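Local coordinates for endoglycosidase (PDB 6Q64), which probably hydrolyses glycosidic bonds in complex N-glycans as a family 18 glycoside hydrolase of a gut Bacteroides, at residues F162-D175 against N211-L224. The protein carries 1 engineered substitution. Sequence-based numbering, arbitrary orientation.
Sequences FIEGVKAYANAICD and NKMQVFIETLSARL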
ATOM      1  N   PHE A 162     -25.232  -9.448  13.475  1.00120.36           N
ATOM      2  CA  PHE A 162     -24.128  -8.464  13.296  1.00116.83           C
ATOM      3  C   PHE A 162     -23.072  -9.009  12.330  1.00112.46           C
ATOM      4  O   PHE A 162     -22.572  -8.236  11.545  1.00113.17           O
ATOM      5  CB  PHE A 162     -23.444  -8.138  14.626  1.00116.84           C
ATOM      6  CG  PHE A 162     -22.353  -7.098  14.556  1.00114.09           C
ATOM      7  CD1 PHE A 162     -21.139  -7.363  13.928  1.00109.68           C
ATOM      8  CD2 PHE A 162     -22.530  -5.855  15.147  1.00115.68           C
ATOM      9  CE1 PHE A 162     -20.139  -6.399  13.887  1.00107.73           C
ATOM     10  CE2 PHE A 162     -21.533  -4.888  15.088  1.00113.92           C
ATOM     11  CZ  PHE A 162     -20.338  -5.161  14.459  1.00108.77           C
ATOM     12  N   ILE A 163     -22.717 -10.289  12.439  1.00112.65           N
ATOM     13  CA  ILE A 163     -21.580 -10.936  11.718  1.00109.28           C
ATOM     14  C   ILE A 163     -21.978 -11.200  10.260  1.00113.80           C
ATOM     15  O   ILE A 163     -21.070 -11.136   9.400  1.00112.39           O
ATOM     16  CB  ILE A 163     -21.132 -12.228  12.444  1.00107.30           C
ATOM     17  CG1 ILE A 163     -20.341 -11.901  13.714  1.00102.57           C
ATOM     18  CG2 ILE A 163     -20.374 -13.194  11.538  1.00103.76           C
ATOM     19  CD1 ILE A 163     -18.869 -11.903  13.555  1.00 94.18           C
ATOM     20  N   GLU A 164     -23.246 -11.507   9.956  1.00118.24           N
ATOM     21  CA  GLU A 164     -23.644 -11.690   8.528  1.00120.64           C
ATOM     22  C   GLU A 164     -23.459 -10.345   7.796  1.00117.08           C
ATOM     23  O   GLU A 164     -23.242 -10.361   6.558  1.00114.48           O
ATOM     24  CB  GLU A 164     -25.062 -12.259   8.384  1.00126.38           C
ATOM     25  CG  GLU A 164     -25.168 -13.750   8.687  1.00129.08           C
ATOM     26  CD  GLU A 164     -24.015 -14.611   8.206  1.00127.43           C
ATOM     27  OE1 GLU A 164     -23.962 -14.924   7.005  1.00126.00           O
ATOM     28  OE2 GLU A 164     -23.156 -14.946   9.038  1.00130.04           O
ATOM     29  N   GLY A 165     -23.533  -9.236   8.554  1.00115.67           N
ATOM     30  CA  GLY A 165     -23.373  -7.841   8.095  1.00114.70           C
ATOM     31  C   GLY A 165     -21.912  -7.465   7.899  1.00111.71           C
ATOM     32  O   GLY A 165     -21.600  -6.671   6.986  1.00113.70           O
ATOM     33  N   VAL A 166     -21.018  -8.005   8.722  1.00108.42           N
ATOM     34  CA  VAL A 166     -19.553  -7.881   8.494  1.00100.72           C
ATOM     35  C   VAL A 166     -19.242  -8.716   7.254  1.00101.11           C
ATOM     36  O   VAL A 166     -18.645  -8.159   6.319  1.00103.29           O
ATOM     37  CB  VAL A 166     -18.727  -8.284   9.728  1.00 96.90           C
ATOM     38  CG1 VAL A 166     -17.243  -8.131   9.505  1.00 93.96           C
ATOM     39  CG2 VAL A 166     -19.104  -7.451  10.934  1.00101.16           C
ATOM     40  N   LYS A 167     -19.696  -9.969   7.216  1.00103.92           N
ATOM     41  CA  LYS A 167     -19.565 -10.852   6.020  1.00108.03           C
ATOM     42  C   LYS A 167     -20.090 -10.118   4.770  1.00110.44           C
ATOM     43  O   LYS A 167     -19.464 -10.250   3.682  1.00107.18           O
ATOM     44  CB  LYS A 167     -20.298 -12.181   6.250  1.00112.43           C
ATOM     45  CG  LYS A 167     -19.414 -13.365   6.639  1.00112.25           C
ATOM     46  CD  LYS A 167     -20.135 -14.424   7.459  1.00115.78           C
ATOM     47  CE  LYS A 167     -19.680 -15.844   7.187  1.00113.98           C
ATOM     48  NZ  LYS A 167     -20.841 -16.764   7.266  1.00117.78           N
ATOM     49  N   ALA A 168     -21.196  -9.379   4.918  1.00112.82           N
ATOM     50  CA  ALA A 168     -21.853  -8.605   3.840  1.00116.13           C
ATOM     51  C   ALA A 168     -21.013  -7.368   3.465  1.00114.92           C
ATOM     52  O   ALA A 168     -20.694  -7.241   2.274  1.00113.52           O
ATOM     53  CB  ALA A 168     -23.240  -8.228   4.279  1.00120.07           C
ATOM     54  N   TYR A 169     -20.649  -6.520   4.444  1.00112.35           N
ATOM     55  CA  TYR A 169     -19.848  -5.272   4.286  1.00107.52           C
ATOM     56  C   TYR A 169     -18.531  -5.538   3.564  1.00102.50           C
ATOM     57  O   TYR A 169     -18.072  -4.708   2.785  1.00104.79           O
ATOM     58  CB  TYR A 169     -19.474  -4.660   5.636  1.00107.98           C
ATOM     59  CG  TYR A 169     -18.567  -3.458   5.530  1.00109.84           C
ATOM     60  CD1 TYR A 169     -18.924  -2.372   4.749  1.00116.63           C
ATOM     61  CD2 TYR A 169     -17.369  -3.378   6.222  1.00105.26           C
ATOM     62  CE1 TYR A 169     -18.114  -1.255   4.636  1.00116.12           C
ATOM     63  CE2 TYR A 169     -16.558  -2.256   6.143  1.00105.72           C
ATOM     64  CZ  TYR A 169     -16.922  -1.195   5.330  1.00109.81           C
ATOM     65  OH  TYR A 169     -16.152  -0.072   5.210  1.00112.03           O
ATOM     66  N   ALA A 170     -17.900  -6.653   3.887  1.00101.06           N
ATOM     67  CA  ALA A 170     -16.659  -7.117   3.237  1.00 99.72           C
ATOM     68  C   ALA A 170     -16.949  -7.559   1.803  1.00 98.21           C
ATOM     69  O   ALA A 170     -16.138  -7.278   0.919  1.00 95.73           O
ATOM     70  CB  ALA A 170     -16.061  -8.243   4.038  1.00101.05           C
ATOM     71  N   ASN A 171     -18.046  -8.274   1.591  1.00100.46           N
ATOM     72  CA  ASN A 171     -18.345  -8.845   0.257  1.00103.36           C
ATOM     73  C   ASN A 171     -18.580  -7.683  -0.715  1.00101.76           C
ATOM     74  O   ASN A 171     -18.375  -7.887  -1.938  1.00100.32           O
ATOM     75  CB  ASN A 171     -19.508  -9.839   0.292  1.00107.75           C
ATOM     76  CG  ASN A 171     -19.048 -11.262   0.534  1.00109.04           C
ATOM     77  OD1 ASN A 171     -18.060 -11.720  -0.046  1.00110.59           O
ATOM     78  ND2 ASN A 171     -19.742 -11.955   1.416  1.00112.22           N
ATOM     79  N   ALA A 172     -19.021  -6.534  -0.174  1.00103.81           N
ATOM     80  CA  ALA A 172     -19.378  -5.303  -0.923  1.00104.64           C
ATOM     81  C   ALA A 172     -18.086  -4.600  -1.305  1.00103.43           C
ATOM     82  O   ALA A 172     -17.982  -4.091  -2.425  1.00108.45           O
ATOM     83  CB  ALA A 172     -20.247  -4.388  -0.102  1.00104.54           C
ATOM     84  N   ILE A 173     -17.129  -4.594  -0.392  1.00101.86           N
ATOM     85  CA  ILE A 173     -15.778  -4.079  -0.709  1.00100.97           C
ATOM     86  C   ILE A 173     -15.275  -4.865  -1.924  1.00100.96           C
ATOM     87  O   ILE A 173     -14.978  -4.216  -2.929  1.00104.61           O
ATOM     88  CB  ILE A 173     -14.878  -4.175   0.526  1.00100.50           C
ATOM     89  CG1 ILE A 173     -15.470  -3.346   1.672  1.00102.35           C
ATOM     90  CG2 ILE A 173     -13.459  -3.775   0.162  1.00 99.84           C
ATOM     91  CD1 ILE A 173     -14.480  -2.937   2.747  1.00100.64           C
ATOM     92  N   CYS A 174     -15.279  -6.198  -1.868  1.00100.28           N
ATOM     93  CA  CYS A 174     -14.805  -7.079  -2.970  1.00101.23           C
ATOM     94  C   CYS A 174     -15.608  -6.785  -4.224  1.00104.84           C
ATOM     95  O   CYS A 174     -15.006  -6.540  -5.262  1.00110.51           O
ATOM     96  CB  CYS A 174     -14.938  -8.562  -2.663  1.00104.30           C
ATOM     97  SG  CYS A 174     -13.805  -9.111  -1.360  1.00107.34           S
ATOM     98  N   ASP A 175     -16.927  -6.813  -4.131  1.00111.31           N
ATOM     99  CA  ASP A 175     -17.786  -6.349  -5.243  1.00113.84           C
ATOM    100  C   ASP A 175     -17.064  -5.197  -5.918  1.00113.22           C
ATOM    101  O   ASP A 175     -16.685  -5.340  -7.092  1.00120.80           O
ATOM    102  CB  ASP A 175     -19.130  -5.798  -4.765  1.00115.74           C
ATOM    103  CG  ASP A 175     -20.134  -6.884  -4.459  1.00119.10           C
ATOM    104  OD1 ASP A 175     -19.813  -8.081  -4.730  1.00119.32           O
ATOM    105  OD2 ASP A 175     -21.221  -6.526  -3.959  1.00121.97           O
ATOM    106  N   ASN A 211     -13.082 -11.129  17.075  1.00 78.78           N
ATOM    107  CA  ASN A 211     -13.529 -12.158  16.104  1.00 80.38           C
ATOM    108  C   ASN A 211     -14.216 -11.468  14.930  1.00 85.56           C
ATOM    109  O   ASN A 211     -14.435 -12.167  13.912  1.00 90.05           O
ATOM    110  CB  ASN A 211     -14.514 -13.168  16.689  1.00 79.14           C
ATOM    111  CG  ASN A 211     -14.838 -14.318  15.747  1.00 79.00           C
ATOM    112  OD1 ASN A 211     -13.921 -14.889  15.100  1.00 73.79           O
ATOM    113  ND2 ASN A 211     -16.138 -14.711  15.710  1.00 78.82           N
ATOM    114  N   LYS A 212     -14.616 -10.194  15.082  1.00 89.01           N
ATOM    115  CA  LYS A 212     -15.441  -9.495  14.047  1.00 91.83           C
ATOM    116  C   LYS A 212     -14.465  -9.035  12.975  1.00 88.88           C
ATOM    117  O   LYS A 212     -14.596  -9.416  11.804  1.00 88.69           O
ATOM    118  CB  LYS A 212     -16.383  -8.412  14.608  1.00 94.44           C
ATOM    119  CG  LYS A 212     -15.787  -7.431  15.602  1.00 94.54           C
ATOM    120  CD  LYS A 212     -16.787  -6.731  16.506  1.00 96.61           C
ATOM    121  CE  LYS A 212     -16.039  -6.040  17.632  1.00 95.54           C
ATOM    122  NZ  LYS A 212     -16.829  -4.923  18.178  1.00101.62           N
HETATM  123  N   MSE A 213     -13.400  -8.373  13.431  1.00 84.27           N
HETATM  124  CA  MSE A 213     -12.289  -8.076  12.546  1.00 84.41           C
HETATM  125  C   MSE A 213     -11.684  -9.350  11.941  1.00 80.81           C
HETATM  126  O   MSE A 213     -11.052  -9.290  10.906  1.00 83.01           O
HETATM  127  CB  MSE A 213     -11.255  -7.208  13.272  1.00 84.49           C
HETATM  128  CG  MSE A 213     -10.499  -6.262  12.333  1.00 96.67           C
HETATM  129 SE   MSE A 213     -11.621  -5.119  11.147  1.00 96.66          SE
HETATM  130  CE  MSE A 213     -12.126  -4.235  12.787  1.00103.37           C
ATOM    131  N   GLN A 214     -11.889 -10.515  12.550  1.00 84.94           N
ATOM    132  CA  GLN A 214     -11.292 -11.742  12.057  1.00 84.35           C
ATOM    133  C   GLN A 214     -12.090 -12.254  10.856  1.00 88.22           C
ATOM    134  O   GLN A 214     -11.467 -12.681   9.861  1.00 87.51           O
ATOM    135  CB  GLN A 214     -11.230 -12.785  13.178  1.00 82.69           C
ATOM    136  CG  GLN A 214     -10.927 -14.208  12.715  1.00 78.87           C
ATOM    137  CD  GLN A 214      -9.466 -14.416  12.334  1.00 75.78           C
ATOM    138  OE1 GLN A 214      -8.557 -13.761  12.860  1.00 76.98           O
ATOM    139  NE2 GLN A 214      -9.250 -15.345  11.423  1.00 71.44           N
ATOM    140  N   VAL A 215     -13.416 -12.264  10.928  1.00 96.32           N
ATOM    141  CA  VAL A 215     -14.220 -12.854   9.809  1.00107.44           C
ATOM    142  C   VAL A 215     -14.345 -11.784   8.705  1.00103.22           C
ATOM    143  O   VAL A 215     -14.598 -12.139   7.522  1.00 97.60           O
ATOM    144  CB  VAL A 215     -15.554 -13.480  10.280  1.00114.06           C
ATOM    145  CG1 VAL A 215     -16.482 -12.465  10.916  1.00117.88           C
ATOM    146  CG2 VAL A 215     -16.256 -14.247   9.160  1.00116.73           C
ATOM    147  N   PHE A 216     -14.052 -10.532   9.059  1.00 98.23           N
ATOM    148  CA  PHE A 216     -13.892  -9.423   8.092  1.00 96.53           C
ATOM    149  C   PHE A 216     -12.772  -9.795   7.118  1.00 92.17           C
ATOM    150  O   PHE A 216     -13.010 -10.078   5.919  1.00 93.21           O
ATOM    151  CB  PHE A 216     -13.620  -8.117   8.836  1.00 96.82           C
ATOM    152  CG  PHE A 216     -13.493  -6.941   7.910  1.00101.83           C
ATOM    153  CD1 PHE A 216     -14.545  -6.595   7.075  1.00103.44           C
ATOM    154  CD2 PHE A 216     -12.312  -6.210   7.834  1.00103.29           C
ATOM    155  CE1 PHE A 216     -14.434  -5.522   6.205  1.00103.61           C
ATOM    156  CE2 PHE A 216     -12.198  -5.141   6.958  1.00 99.75           C
ATOM    157  CZ  PHE A 216     -13.265  -4.798   6.149  1.00102.96           C
ATOM    158  N   ILE A 217     -11.567  -9.849   7.667  1.00 87.16           N
ATOM    159  CA  ILE A 217     -10.312 -10.227   6.958  1.00 82.68           C
ATOM    160  C   ILE A 217     -10.468 -11.615   6.345  1.00 82.69           C
ATOM    161  O   ILE A 217      -9.955 -11.822   5.261  1.00 84.69           O
ATOM    162  CB  ILE A 217      -9.148 -10.198   7.954  1.00 78.80           C
ATOM    163  CG1 ILE A 217      -8.865  -8.778   8.438  1.00 78.06           C
ATOM    164  CG2 ILE A 217      -7.919 -10.857   7.371  1.00 76.27           C
ATOM    165  CD1 ILE A 217      -7.950  -8.743   9.618  1.00 78.30           C
ATOM    166  N   GLU A 218     -11.117 -12.537   7.047  1.00 87.45           N
ATOM    167  CA  GLU A 218     -11.319 -13.920   6.549  1.00 91.13           C
ATOM    168  C   GLU A 218     -12.093 -13.859   5.224  1.00 91.38           C
ATOM    169  O   GLU A 218     -11.700 -14.599   4.295  1.00 89.12           O
ATOM    170  CB  GLU A 218     -12.038 -14.765   7.602  1.00 95.67           C
ATOM    171  CG  GLU A 218     -11.198 -15.858   8.226  1.00 96.32           C
ATOM    172  CD  GLU A 218     -11.946 -16.654   9.286  1.00102.32           C
ATOM    173  OE1 GLU A 218     -13.134 -16.999   9.049  1.00107.94           O
ATOM    174  OE2 GLU A 218     -11.363 -16.897  10.364  1.00103.11           O
ATOM    175  N   THR A 219     -13.125 -12.999   5.145  1.00 93.03           N
ATOM    176  CA  THR A 219     -14.054 -12.891   3.983  1.00 97.15           C
ATOM    177  C   THR A 219     -13.369 -12.203   2.800  1.00 94.74           C
ATOM    178  O   THR A 219     -13.578 -12.654   1.670  1.00 99.93           O
ATOM    179  CB  THR A 219     -15.328 -12.095   4.277  1.00102.10           C
ATOM    180  OG1 THR A 219     -15.951 -12.557   5.479  1.00103.98           O
ATOM    181  CG2 THR A 219     -16.313 -12.199   3.131  1.00106.55           C
ATOM    182  N   LEU A 220     -12.589 -11.154   3.045  1.00 89.47           N
ATOM    183  CA  LEU A 220     -11.734 -10.532   2.001  1.00 84.75           C
ATOM    184  C   LEU A 220     -10.727 -11.561   1.468  1.00 85.61           C
ATOM    185  O   LEU A 220     -10.725 -11.748   0.256  1.00 89.54           O
ATOM    186  CB  LEU A 220     -11.047  -9.297   2.570  1.00 80.95           C
ATOM    187  CG  LEU A 220     -11.992  -8.179   2.996  1.00 85.32           C
ATOM    188  CD1 LEU A 220     -11.268  -7.096   3.782  1.00 83.62           C
ATOM    189  CD2 LEU A 220     -12.672  -7.581   1.779  1.00 92.65           C
ATOM    190  N   SER A 221      -9.942 -12.252   2.306  1.00 84.24           N
ATOM    191  CA  SER A 221      -8.979 -13.273   1.809  1.00 85.62           C
ATOM    192  C   SER A 221      -9.716 -14.326   0.979  1.00 88.33           C
ATOM    193  O   SER A 221      -9.243 -14.622  -0.129  1.00 88.98           O
ATOM    194  CB  SER A 221      -8.132 -13.927   2.881  1.00 83.88           C
ATOM    195  OG  SER A 221      -6.775 -13.483   2.768  1.00 90.46           O
ATOM    196  N   ALA A 222     -10.838 -14.855   1.467  1.00 91.52           N
ATOM    197  CA  ALA A 222     -11.513 -16.014   0.834  1.00 96.10           C
ATOM    198  C   ALA A 222     -11.767 -15.646  -0.618  1.00 97.21           C
ATOM    199  O   ALA A 222     -11.665 -16.518  -1.505  1.00 94.07           O
ATOM    200  CB  ALA A 222     -12.806 -16.359   1.539  1.00102.54           C
ATOM    201  N   ARG A 223     -12.072 -14.369  -0.825  1.00100.14           N
ATOM    202  CA  ARG A 223     -12.574 -13.884  -2.125  1.00108.30           C
ATOM    203  C   ARG A 223     -11.402 -13.444  -2.992  1.00106.09           C
ATOM    204  O   ARG A 223     -11.242 -13.993  -4.097  1.00117.24           O
ATOM    205  CB  ARG A 223     -13.609 -12.776  -1.954  1.00112.28           C
ATOM    206  CG  ARG A 223     -14.650 -12.850  -3.056  1.00120.01           C
ATOM    207  CD  ARG A 223     -15.920 -12.105  -2.757  1.00124.72           C
ATOM    208  NE  ARG A 223     -16.332 -11.405  -3.962  1.00126.52           N
ATOM    209  CZ  ARG A 223     -17.382 -10.601  -4.037  1.00132.22           C
ATOM    210  NH1 ARG A 223     -17.672  -9.990  -5.177  1.00132.95           N
ATOM    211  NH2 ARG A 223     -18.140 -10.408  -2.968  1.00134.11           N
ATOM    212  N   LEU A 224     -10.585 -12.519  -2.517  1.00101.50           N
ATOM    213  CA  LEU A 224      -9.645 -11.857  -3.442  1.00 98.25           C
ATOM    214  C   LEU A 224      -8.274 -12.550  -3.409  1.00 92.88           C
ATOM    215  O   LEU A 224      -7.457 -12.288  -4.319  1.00 91.76           O
ATOM    216  CB  LEU A 224      -9.664 -10.341  -3.185  1.00 97.09           C
ATOM    217  CG  LEU A 224      -9.387  -9.869  -1.772  1.00 88.14           C
ATOM    218  CD1 LEU A 224      -8.040 -10.365  -1.389  1.00 88.90           C
ATOM    219  CD2 LEU A 224      -9.458  -8.354  -1.651  1.00 86.59           C
TER
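Two neighbouring helices on the outside of the TIM barrel of this family 18 hydrolase pack here through Phe216, a knob set among Val166, Tyr169, Ala170 and Ile173. Helix 162-179, of which 162-175 takes part, precedes strand 184-189, and helix 211-224 follows it. The two segments run in roughly the same direction, with axes 8.7 Å apart and crossing at -37°. The Phe216 ring reaches across because its CG stands anti to the backbone N (chi1 -178°). Its CE1 lies 3.6 Å from Tyr169 CD2. These two rings meet rim to rim, and neither covers the face of the other. Ile173 CD1 comes to the edge of the Phe216 ring near CZ, while Leu220 CD1, from the same helix as Phe216, lies over one face, offset toward the rim. Inward, Phe216 rests on Ile135 and Ile187 of the barrel strands. Tyr169 OH is hydrogen-bonded to the Asp140 carbonyl.

Ala170 faces the other helix, and its CB meets Thr219 CB at 3.9 Å. Leu220 CD2 touches both Ala170 O and Cys174 SG. Toward the N-terminal ends, Ile163 CD1 touches Val215 CG1 at 3.6 Å.

At the C-terminal ends Arg223 reaches across to helix 162-179. Its aliphatic part passes Cys174, whose CB sits over the centre of one guanidinium face, 3.3 Å above the plane. This contact and the bonds at the edge should limit rotation of the group. Asp175 OD1 lies close to the guanidinium plane and receives NH1 on its anti lone pair, 2.9 Å away, in a salt bridge. NE is engaged by Glu178 in a further salt bridge. NH2 donates to Asn171 OD1 at 3.2 Å, nearly straight at 163° but tilted from the amide's carbonyl plane.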